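Beta-galactosidase (Bacteroides thetaiotaomicron, PDB 5MUI) probably acts as an arabinofuranosidase that hydrolyses L-arabinofuranose units from the plant pectin rhamnogalacturonan II. Local coordinates at residues A[273-278]-A[334-339]; A[208-213]-A[222-227]; A[239-244]-A[261-266]. One frame throughout, in Å; residues are numbered along the deposited sequence. Where two conformers were deposited one is given.

Interaction 1: residues A[273-278]-A[334-339]; sequences DAHIQK and KSYVIK. With FUB (beta-L-arabinofuranose), chain B; RAM (alpha-L-rhamnopyranose), chain C.
H275 and Y336 stack face to face, their planes 30° apart. H275 CE1 lies over the centre of the Y336 ring, 3.5 Å from CZ. On the H275 ring, Y336 CD2 covers one face near the rim, and V337 O sits at the edge, in plane. CG of H275 is anti to the backbone N (chi1 162°), which swings the imidazole across to strand 331-340. The Q277 amide follows: NE2 donates to V337 O at 2.6 Å, with a bent N-H...O angle of 139°. Its OE1 is held by Y137. Segments 273-278 and 334-339 run nearly parallel and belong to different sheets. Water 1 lies between the backbones, within hydrogen-bonding reach of S335 O (2.7 Å) and D273 O (2.9 Å). At the pocket end, the carboxylate of D273 takes two hydroxyls of the arabinofuranose, O3 on OD1 (2.5 Å) and O5 on OD2 (2.6 Å). The extended K334 chain brings NZ to the same O5 (2.7 Å) and to rhamnose O3; NZ also forms a salt bridge with D61. O5 therefore gives its proton to D273 and accepts one from K334, so the sugar oxygen links the carboxylate of D273 to the amine of K334.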
loop_
_atom_site.group_PDB
_atom_site.type_symbol
_atom_site.label_atom_id
_atom_site.label_comp_id
_atom_site.label_asym_id
_atom_site.label_seq_id
_atom_site.Cartn_x
_atom_site.Cartn_y
_atom_site.Cartn_z
ATOM N N ASP A 273 -1.480 1.232 5.269
ATOM C CA ASP A 273 -1.496 1.224 3.784
ATOM C C ASP A 273 -2.676 2.013 3.211
ATOM O O ASP A 273 -3.539 1.459 2.491
ATOM C CB ASP A 273 -1.428 -0.228 3.221
ATOM C CG ASP A 273 -0.061 -0.911 3.468
ATOM O OD1 ASP A 273 0.649 -0.546 4.427
ATOM O OD2 ASP A 273 0.308 -1.837 2.717
ATOM N N ALA A 274 -2.693 3.312 3.527
ATOM C CA ALA A 274 -3.716 4.242 3.024
ATOM C C ALA A 274 -3.588 4.394 1.493
ATOM O O ALA A 274 -2.464 4.471 0.970
ATOM C CB ALA A 274 -3.587 5.597 3.703
ATOM N N HIS A 275 -4.732 4.323 0.805
ATOM C CA HIS A 275 -4.862 4.401 -0.663
ATOM C C HIS A 275 -6.082 5.302 -0.915
ATOM O O HIS A 275 -7.194 4.908 -0.609
ATOM C CB HIS A 275 -5.086 2.967 -1.235
ATOM C CG HIS A 275 -5.643 2.916 -2.625
ATOM N ND1 HIS A 275 -5.083 3.595 -3.689
ATOM C CD2 HIS A 275 -6.686 2.211 -3.135
ATOM C CE1 HIS A 275 -5.776 3.335 -4.787
ATOM N NE2 HIS A 275 -6.762 2.501 -4.477
ATOM N N ILE A 276 -5.867 6.497 -1.476
ATOM C CA ILE A 276 -6.886 7.557 -1.543
ATOM C C ILE A 276 -7.330 7.830 -2.969
ATOM O O ILE A 276 -6.474 8.007 -3.881
ATOM C CB ILE A 276 -6.377 8.859 -0.881
ATOM C CG1 ILE A 276 -6.133 8.595 0.612
ATOM C CG2 ILE A 276 -7.410 9.978 -1.027
ATOM C CD1 ILE A 276 -5.467 9.708 1.363
ATOM N N GLN A 277 -8.653 7.845 -3.173
ATOM C CA GLN A 277 -9.251 8.228 -4.477
ATOM C C GLN A 277 -10.298 9.319 -4.256
ATOM O O GLN A 277 -10.834 9.449 -3.159
ATOM C CB GLN A 277 -9.841 7.041 -5.244
ATOM C CG GLN A 277 -8.775 6.049 -5.736
ATOM C CD GLN A 277 -9.252 5.020 -6.746
ATOM O OE1 GLN A 277 -9.835 5.346 -7.799
ATOM N NE2 GLN A 277 -8.950 3.745 -6.456
ATOM N N LYS A 278 -10.514 10.131 -5.285
ATOM C CA LYS A 278 -11.471 11.229 -5.255
ATOM C C LYS A 278 -12.733 10.856 -6.028
ATOM O O LYS A 278 -12.674 10.493 -7.206
ATOM C CB LYS A 278 -10.841 12.498 -5.834
ATOM C CG LYS A 278 -11.614 13.757 -5.472
ATOM C CD LYS A 278 -10.784 15.008 -5.666
ATOM C CE LYS A 278 -11.476 16.189 -5.032
ATOM N NZ LYS A 278 -10.973 17.426 -5.677
ATOM N N LYS A 334 -4.652 -5.182 2.810
ATOM C CA LYS A 334 -3.922 -4.246 1.963
ATOM C C LYS A 334 -4.701 -4.045 0.644
ATOM O O LYS A 334 -5.332 -4.982 0.161
ATOM C CB LYS A 334 -2.458 -4.655 1.786
ATOM C CG LYS A 334 -1.788 -4.896 3.139
ATOM C CD LYS A 334 -0.340 -5.252 2.975
ATOM C CE LYS A 334 0.290 -5.621 4.308
ATOM N NZ LYS A 334 1.744 -5.873 4.148
ATOM N N SER A 335 -4.750 -2.820 0.122
ATOM C CA SER A 335 -5.720 -2.477 -0.947
ATOM C C SER A 335 -5.110 -1.704 -2.110
ATOM O O SER A 335 -4.296 -0.774 -1.928
ATOM C CB SER A 335 -6.868 -1.598 -0.413
ATOM O OG SER A 335 -7.704 -2.208 0.550
ATOM N N TYR A 336 -5.519 -2.074 -3.312
ATOM C CA TYR A 336 -5.474 -1.149 -4.437
ATOM C C TYR A 336 -6.766 -1.392 -5.221
ATOM O O TYR A 336 -7.077 -2.541 -5.516
ATOM C CB TYR A 336 -4.245 -1.333 -5.333
ATOM C CG TYR A 336 -3.830 -0.039 -5.943
ATOM C CD1 TYR A 336 -4.467 0.450 -7.067
ATOM C CD2 TYR A 336 -2.880 0.772 -5.314
ATOM C CE1 TYR A 336 -4.129 1.690 -7.598
ATOM C CE2 TYR A 336 -2.535 2.011 -5.840
ATOM C CZ TYR A 336 -3.156 2.458 -6.979
ATOM O OH TYR A 336 -2.793 3.680 -7.501
ATOM N N VAL A 337 -7.505 -0.333 -5.549
ATOM C CA VAL A 337 -8.847 -0.458 -6.138
ATOM C C VAL A 337 -8.960 0.280 -7.498
ATOM O O VAL A 337 -8.611 1.468 -7.601
ATOM C CB VAL A 337 -9.936 0.027 -5.154
ATOM C CG1 VAL A 337 -11.335 -0.312 -5.670
ATOM C CG2 VAL A 337 -9.752 -0.611 -3.783
ATOM N N ILE A 338 -9.399 -0.430 -8.538
ATOM C CA ILE A 338 -9.541 0.082 -9.904
ATOM C C ILE A 338 -11.036 -0.069 -10.282
ATOM O O ILE A 338 -11.580 -1.176 -10.155
ATOM C CB ILE A 338 -8.712 -0.745 -10.916
ATOM C CG1 ILE A 338 -7.188 -0.703 -10.613
ATOM C CG2 ILE A 338 -8.986 -0.311 -12.358
ATOM C CD1 ILE A 338 -6.552 0.669 -10.661
ATOM N N LYS A 339 -11.699 1.026 -10.679
ATOM C CA LYS A 339 -12.998 0.935 -11.358
ATOM C C LYS A 339 -12.768 1.147 -12.859
ATOM O O LYS A 339 -12.224 2.180 -13.261
ATOM C CB LYS A 339 -14.063 1.912 -10.856
ATOM C CG LYS A 339 -15.414 1.550 -11.491
ATOM C CD LYS A 339 -16.581 2.379 -11.060
ATOM C CE LYS A 339 -17.817 1.949 -11.830
ATOM N NZ LYS A 339 -18.959 2.769 -11.389
HETATM O O5 FUB B . 2.260 -3.256 3.552
HETATM C C5 FUB B . 3.607 -2.997 4.007
HETATM C C4 FUB B . 3.786 -2.780 5.517
HETATM O O4 FUB B . 4.188 -3.988 6.192
HETATM C C3 FUB B . 2.592 -2.275 6.296
HETATM O O3 FUB B . 2.425 -0.853 6.162
HETATM C C2 FUB B . 2.951 -2.714 7.720
HETATM O O2 FUB B . 1.817 -2.822 8.596
HETATM C C1 FUB B . 3.723 -4.027 7.549
HETATM C C1 RAM C . 3.114 -6.583 9.688
HETATM C C2 RAM C . 3.387 -6.448 8.174
HETATM C C3 RAM C . 2.788 -7.641 7.433
HETATM C C4 RAM C . 1.276 -7.733 7.706
HETATM C C5 RAM C . 1.007 -7.742 9.233
HETATM C C6 RAM C . -0.480 -7.605 9.561
HETATM O O2 RAM C . 2.931 -5.231 7.761
HETATM O O3 RAM C . 3.075 -7.459 6.028
HETATM O O4 RAM C . 0.712 -8.898 7.053
HETATM O O5 RAM C . 1.692 -6.680 9.914
HETATM O O HOH W 1 -2.715 0.367 -0.047
#

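Interaction 2: residues A[208-213]-A[222-227]; sequences STVYWD and FVMFYN. With FUB (beta-L-arabinofuranose), chain B.
Strands 204-212 and 222-231 form a beta hairpin, in which T209 pairs with F225 and Y211 with V223. Both are antiparallel hydrogen-bonded pairs. Y211 N meets V223 O at 2.9 Å, and V223 N returns a bond to Y211 O. S208-Y226, V210-M224 and W212-F222 are the non-hydrogen-bonded pairs. The hairpin makes up the first two strands of a four-stranded antiparallel sheet, one of five such sheets in the chain, as in a five-bladed beta-propeller. On the face of S208, V210 and W212, V210 CG2 touches M224 CE at 4.0 Å, and M224 SD lies 3.9 Å from S208 CB. M224 CG is anti to the backbone N (chi1 -177°), and the bend at chi3 turns CE toward V210. F222 CE1 sits over one face of the W212 indole, near its rim, 3.7 Å from CD1 in one of the two W212 conformers. F222 also meets Y142 edge to face. With an alanine at F222, the W212 indole would probably lose the ring lying over it, and Y142 its edge-to-face partner. On the other face, Y211 CE2 packs against F225 CD1 at 4.2 Å, while the Y211 hydroxyl bonds I276 N. At the pocket end, N227 ND2 donates to arabinofuranose O3 (3.0 Å).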
loop_
_atom_site.group_PDB
_atom_site.type_symbol
_atom_site.label_atom_id
_atom_site.label_comp_id
_atom_site.label_asym_id
_atom_site.label_seq_id
_atom_site.Cartn_x
_atom_site.Cartn_y
_atom_site.Cartn_z
ATOM N N SER A 208 4.321 4.423 2.185
ATOM C CA SER A 208 3.990 5.810 1.853
ATOM C C SER A 208 3.425 5.898 0.451
ATOM O O SER A 208 3.759 5.072 -0.412
ATOM C CB SER A 208 5.229 6.707 1.925
ATOM O OG SER A 208 6.306 6.159 1.166
ATOM N N THR A 209 2.562 6.887 0.219
ATOM C CA THR A 209 2.147 7.245 -1.139
ATOM C C THR A 209 2.122 8.767 -1.250
ATOM O O THR A 209 1.603 9.435 -0.371
ATOM C CB THR A 209 0.736 6.728 -1.543
ATOM O OG1 THR A 209 0.682 5.313 -1.438
ATOM C CG2 THR A 209 0.451 7.046 -2.999
ATOM N N VAL A 210 2.638 9.289 -2.352
ATOM C CA VAL A 210 2.605 10.748 -2.625
ATOM C C VAL A 210 1.581 11.103 -3.724
ATOM O O VAL A 210 1.587 10.504 -4.793
ATOM C CB VAL A 210 3.975 11.292 -3.030
ATOM C CG1 VAL A 210 3.885 12.799 -3.332
ATOM C CG2 VAL A 210 5.043 11.010 -1.965
ATOM N N TYR A 211 0.729 12.091 -3.422
ATOM C CA TYR A 211 -0.314 12.590 -4.309
ATOM C C TYR A 211 0.010 14.030 -4.737
ATOM O O TYR A 211 0.606 14.775 -3.970
ATOM C CB TYR A 211 -1.656 12.562 -3.575
ATOM C CG TYR A 211 -2.054 11.163 -3.144
ATOM C CD1 TYR A 211 -2.584 10.258 -4.058
ATOM C CD2 TYR A 211 -1.843 10.731 -1.831
ATOM C CE1 TYR A 211 -2.924 8.967 -3.671
ATOM C CE2 TYR A 211 -2.172 9.446 -1.430
ATOM C CZ TYR A 211 -2.735 8.564 -2.342
ATOM O OH TYR A 211 -3.061 7.271 -1.919
ATOM N N TRP A 212 -0.374 14.386 -5.965
ATOM C CA TRP A 212 -0.267 15.750 -6.481
ATOM C C TRP A 212 -1.627 16.406 -6.285
ATOM O O TRP A 212 -2.584 16.067 -6.990
ATOM C CB TRP A 212 0.088 15.736 -7.973
ATOM C CG TRP A 212 0.802 16.978 -8.464
ATOM C CD1 TRP A 212 0.899 18.192 -7.835
ATOM C CD2 TRP A 212 1.485 17.120 -9.712
ATOM N NE1 TRP A 212 1.617 19.079 -8.622
ATOM C CE2 TRP A 212 1.984 18.440 -9.778
ATOM C CE3 TRP A 212 1.722 16.257 -10.784
ATOM C CZ2 TRP A 212 2.708 18.905 -10.868
ATOM C CZ3 TRP A 212 2.436 16.723 -11.853
ATOM C CH2 TRP A 212 2.925 18.032 -11.890
ATOM N N ASP A 213 -1.706 17.309 -5.308
ATOM C CA ASP A 213 -2.925 18.069 -4.986
ATOM C C ASP A 213 -2.823 19.416 -5.685
ATOM O O ASP A 213 -2.158 20.325 -5.197
ATOM C CB ASP A 213 -3.052 18.236 -3.468
ATOM C CG ASP A 213 -4.283 19.034 -3.051
ATOM O OD1 ASP A 213 -5.153 19.330 -3.926
ATOM O OD2 ASP A 213 -4.361 19.366 -1.844
ATOM N N PHE A 222 2.498 18.709 -3.105
ATOM C CA PHE A 222 2.772 17.261 -2.868
ATOM C C PHE A 222 2.396 16.851 -1.444
ATOM O O PHE A 222 2.938 17.373 -0.474
ATOM C CB PHE A 222 4.234 16.913 -3.207
ATOM C CG PHE A 222 4.607 17.254 -4.625
ATOM C CD1 PHE A 222 3.969 16.639 -5.683
ATOM C CD2 PHE A 222 5.558 18.235 -4.899
ATOM C CE1 PHE A 222 4.303 16.948 -7.001
ATOM C CE2 PHE A 222 5.894 18.547 -6.212
ATOM C CZ PHE A 222 5.265 17.930 -7.258
ATOM N N VAL A 223 1.473 15.882 -1.352
ATOM C CA VAL A 223 0.943 15.414 -0.096
ATOM C C VAL A 223 1.193 13.905 0.067
ATOM O O VAL A 223 0.662 13.108 -0.709
ATOM C CB VAL A 223 -0.578 15.678 -0.006
ATOM C CG1 VAL A 223 -1.138 15.118 1.301
ATOM C CG2 VAL A 223 -0.869 17.187 -0.170
ATOM N N MET A 224 1.968 13.536 1.089
ATOM C CA MET A 224 2.250 12.126 1.416
ATOM C C MET A 224 1.379 11.624 2.576
ATOM O O MET A 224 1.338 12.265 3.626
ATOM C CB MET A 224 3.734 11.948 1.788
ATOM C CG MET A 224 4.186 10.502 2.093
ATOM S SD MET A 224 5.833 10.471 2.908
ATOM C CE MET A 224 6.870 10.987 1.539
ATOM N N PHE A 225 0.699 10.489 2.364
ATOM C CA PHE A 225 0.090 9.699 3.419
ATOM C C PHE A 225 0.992 8.516 3.700
ATOM O O PHE A 225 1.416 7.798 2.753
ATOM C CB PHE A 225 -1.316 9.200 3.014
ATOM C CG PHE A 225 -2.389 10.220 3.230
ATOM C CD1 PHE A 225 -2.531 11.296 2.356
ATOM C CD2 PHE A 225 -3.210 10.152 4.356
ATOM C CE1 PHE A 225 -3.516 12.256 2.581
ATOM C CE2 PHE A 225 -4.217 11.092 4.577
ATOM C CZ PHE A 225 -4.359 12.152 3.684
ATOM N N TYR A 226 1.337 8.312 4.972
ATOM C CA TYR A 226 2.212 7.173 5.347
ATOM C C TYR A 226 1.869 6.623 6.701
ATOM O O TYR A 226 1.305 7.347 7.533
ATOM C CB TYR A 226 3.719 7.517 5.287
ATOM C CG TYR A 226 4.274 8.541 6.283
ATOM C CD1 TYR A 226 3.918 9.896 6.206
ATOM C CD2 TYR A 226 5.229 8.164 7.249
ATOM C CE1 TYR A 226 4.485 10.847 7.076
ATOM C CE2 TYR A 226 5.812 9.093 8.108
ATOM C CZ TYR A 226 5.436 10.439 8.038
ATOM O OH TYR A 226 6.011 11.371 8.907
ATOM N N ASN A 227 2.133 5.333 6.917
ATOM C CA ASN A 227 1.905 4.763 8.265
ATOM C C ASN A 227 3.235 4.443 8.916
ATOM O O ASN A 227 4.230 4.279 8.220
ATOM C CB ASN A 227 0.890 3.592 8.267
ATOM C CG ASN A 227 1.331 2.396 7.420
ATOM O OD1 ASN A 227 1.387 2.487 6.189
ATOM N ND2 ASN A 227 1.542 1.246 8.070
HETATM O O5 FUB B . 2.260 -3.256 3.552
HETATM C C5 FUB B . 3.607 -2.997 4.007
HETATM C C4 FUB B . 3.786 -2.780 5.517
HETATM O O4 FUB B . 4.188 -3.988 6.192
HETATM C C3 FUB B . 2.592 -2.275 6.296
HETATM O O3 FUB B . 2.425 -0.853 6.162
HETATM C C2 FUB B . 2.951 -2.714 7.720
HETATM O O2 FUB B . 1.817 -2.822 8.596
HETATM C C1 FUB B . 3.723 -4.027 7.549
#

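Interaction 3: residues A[239-244]-A[261-266]; sequences GQRVGI and VFAHEA. Unlike the reference sequence in segment 239-244: Q240 (reference Glu). With FUB (beta-L-arabinofuranose), chain B.
R241 runs straight from CG to NE (chi2 167°), while E265 folds back at chi2 (-69°), and this brings the guanidinium and carboxylate together. The two planes lie 16° apart, nearly coplanar. R241 makes a side-on salt bridge with two nitrogens: NE reaches E265 OE2 at 2.9 Å, and NH2 reaches OE1 at 3.1 Å on its syn lone pair. NH1 bonds G230 O and NH2 also bonds L237 O, so the guanidinium is held from several directions and its rotation is fixed. A263 CB packs against R241 CG at 3.5 Å, beside the aliphatic part of the chain. Water 2 joins the backbones nearby, donating to Q240 O and accepting from H264 N. The side chain of Q240, where the reference sequence has Glu, leaves the backbone away from segment 261-266, and its OE1 takes the arabinofuranose O2 proton (2.8 Å). Further along, I244 CD1 meets V261 CG1 at 3.8 Å, the two side chains crossing at about a right angle. V242 N donates to F262 O at 3.0 Å. V242 O accepts twice in return, from V261 N (2.9 Å) and F262 N (3.3 Å). Two residues, V261 and F262, thus stand opposite the single V242, which makes this a classic beta bulge, here in the segment that leads from this sheet toward strand 270-279.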
loop_
_atom_site.group_PDB
_atom_site.type_symbol
_atom_site.label_atom_id
_atom_site.label_comp_id
_atom_site.label_asym_id
_atom_site.label_seq_id
_atom_site.Cartn_x
_atom_site.Cartn_y
_atom_site.Cartn_z
ATOM N N GLY A 239 1.326 0.904 18.529
ATOM C CA GLY A 239 0.451 0.624 17.379
ATOM C C GLY A 239 1.025 1.205 16.082
ATOM O O GLY A 239 2.093 1.844 16.092
ATOM N N GLN A 240 0.327 0.971 14.978
ATOM C CA GLN A 240 0.602 1.676 13.728
ATOM C C GLN A 240 -0.535 2.628 13.367
ATOM O O GLN A 240 -1.711 2.257 13.444
ATOM C CB GLN A 240 0.812 0.715 12.560
ATOM C CG GLN A 240 2.128 -0.023 12.602
ATOM C CD GLN A 240 2.297 -0.955 11.395
ATOM O OE1 GLN A 240 1.876 -0.624 10.270
ATOM N NE2 GLN A 240 2.895 -2.127 11.628
ATOM N N ARG A 241 -0.172 3.845 12.963
ATOM C CA ARG A 241 -1.116 4.898 12.663
ATOM C C ARG A 241 -0.737 5.615 11.365
ATOM O O ARG A 241 0.370 5.438 10.873
ATOM C CB ARG A 241 -1.163 5.890 13.832
ATOM C CG ARG A 241 -1.436 5.229 15.192
ATOM C CD ARG A 241 -1.172 6.122 16.398
ATOM N NE ARG A 241 -1.399 5.425 17.683
ATOM C CZ ARG A 241 -0.496 4.697 18.345
ATOM N NH1 ARG A 241 0.738 4.512 17.897
ATOM N NH2 ARG A 241 -0.833 4.140 19.498
ATOM N N VAL A 242 -1.653 6.454 10.847
ATOM C CA VAL A 242 -1.523 7.130 9.562
ATOM C C VAL A 242 -1.377 8.641 9.772
ATOM O O VAL A 242 -2.150 9.279 10.547
ATOM C CB VAL A 242 -2.746 6.851 8.637
ATOM C CG1 VAL A 242 -2.738 7.730 7.392
ATOM C CG2 VAL A 242 -2.810 5.381 8.233
ATOM N N GLY A 243 -0.402 9.209 9.071
ATOM C CA GLY A 243 -0.145 10.656 9.061
ATOM C C GLY A 243 0.248 11.229 7.720
ATOM O O GLY A 243 0.389 10.513 6.724
ATOM N N ILE A 244 0.459 12.546 7.715
ATOM C CA ILE A 244 0.713 13.326 6.527
ATOM C C ILE A 244 2.084 14.067 6.575
ATOM O O ILE A 244 2.484 14.578 7.640
ATOM C CB ILE A 244 -0.436 14.343 6.344
ATOM C CG1 ILE A 244 -1.724 13.611 5.940
ATOM C CG2 ILE A 244 -0.114 15.375 5.260
ATOM C CD1 ILE A 244 -2.963 14.470 6.101
ATOM N N VAL A 261 -3.344 11.662 11.686
ATOM C CA VAL A 261 -4.696 12.007 11.250
ATOM C C VAL A 261 -5.708 10.844 11.321
ATOM O O VAL A 261 -6.904 11.093 11.212
ATOM C CB VAL A 261 -4.711 12.680 9.848
ATOM C CG1 VAL A 261 -3.735 13.851 9.813
ATOM C CG2 VAL A 261 -4.430 11.697 8.729
ATOM N N PHE A 262 -5.253 9.601 11.491
ATOM C CA PHE A 262 -6.166 8.449 11.455
ATOM C C PHE A 262 -5.547 7.277 12.215
ATOM O O PHE A 262 -4.409 6.859 11.919
ATOM C CB PHE A 262 -6.519 8.085 9.994
ATOM C CG PHE A 262 -7.666 7.107 9.860
ATOM C CD1 PHE A 262 -8.931 7.422 10.336
ATOM C CD2 PHE A 262 -7.481 5.868 9.225
ATOM C CE1 PHE A 262 -9.995 6.526 10.200
ATOM C CE2 PHE A 262 -8.531 4.971 9.097
ATOM C CZ PHE A 262 -9.792 5.302 9.578
ATOM N N ALA A 263 -6.269 6.793 13.228
ATOM C CA ALA A 263 -5.757 5.756 14.138
ATOM C C ALA A 263 -6.906 5.045 14.848
ATOM O O ALA A 263 -7.993 5.613 15.003
ATOM C CB ALA A 263 -4.800 6.353 15.156
ATOM N N HIS A 264 -6.663 3.809 15.252
ATOM C CA HIS A 264 -7.580 3.048 16.086
ATOM C C HIS A 264 -6.804 2.606 17.326
ATOM O O HIS A 264 -5.868 1.829 17.229
ATOM C CB HIS A 264 -8.141 1.861 15.319
ATOM C CG HIS A 264 -8.954 2.250 14.125
ATOM N ND1 HIS A 264 -8.409 2.391 12.863
ATOM C CD2 HIS A 264 -10.272 2.531 13.997
ATOM C CE1 HIS A 264 -9.356 2.755 12.014
ATOM N NE2 HIS A 264 -10.496 2.847 12.678
ATOM N N GLU A 265 -7.208 3.106 18.488
ATOM C CA GLU A 265 -6.410 2.982 19.706
ATOM C C GLU A 265 -6.829 1.780 20.527
ATOM O O GLU A 265 -7.830 1.822 21.224
ATOM C CB GLU A 265 -6.517 4.264 20.528
ATOM C CG GLU A 265 -5.958 5.485 19.809
ATOM C CD GLU A 265 -4.442 5.452 19.630
ATOM O OE1 GLU A 265 -3.718 4.730 20.373
ATOM O OE2 GLU A 265 -3.965 6.173 18.726
ATOM N N ALA A 266 -6.072 0.695 20.387
ATOM C CA ALA A 266 -6.121 -0.469 21.292
ATOM C C ALA A 266 -4.775 -1.118 21.168
ATOM O O ALA A 266 -4.098 -0.949 20.136
ATOM C CB ALA A 266 -7.209 -1.454 20.894
HETATM O O5 FUB B . 2.260 -3.256 3.552
HETATM C C5 FUB B . 3.607 -2.997 4.007
HETATM C C4 FUB B . 3.786 -2.780 5.517
HETATM O O4 FUB B . 4.188 -3.988 6.192
HETATM C C3 FUB B . 2.592 -2.275 6.296
HETATM O O3 FUB B . 2.425 -0.853 6.162
HETATM C C2 FUB B . 2.951 -2.714 7.720
HETATM O O2 FUB B . 1.817 -2.822 8.596
HETATM C C1 FUB B . 3.723 -4.027 7.549
HETATM O O HOH W 2 -4.232 2.454 14.711
#

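All three contacts reach the same arabinofuranose, each from a different place in the fold. Interaction 1 lies closest to the chain centre and is fully buried. It joins two different sheets through side chains, water and sugar. Interaction 2 is also mostly buried, but it lies within one sheet and combines backbone pairing with apolar faces. Interaction 3 reaches the surface, where an exposed glutamate takes part in its salt bridge. Interactions 2 and 3 share a sheet: strands 222-231 and 238-247 are neighbours, and G243 N bonds Y226 O. Interactions 1 and 2 also touch, through packing of I276 on F225. Interactions 1 and 3 do not touch.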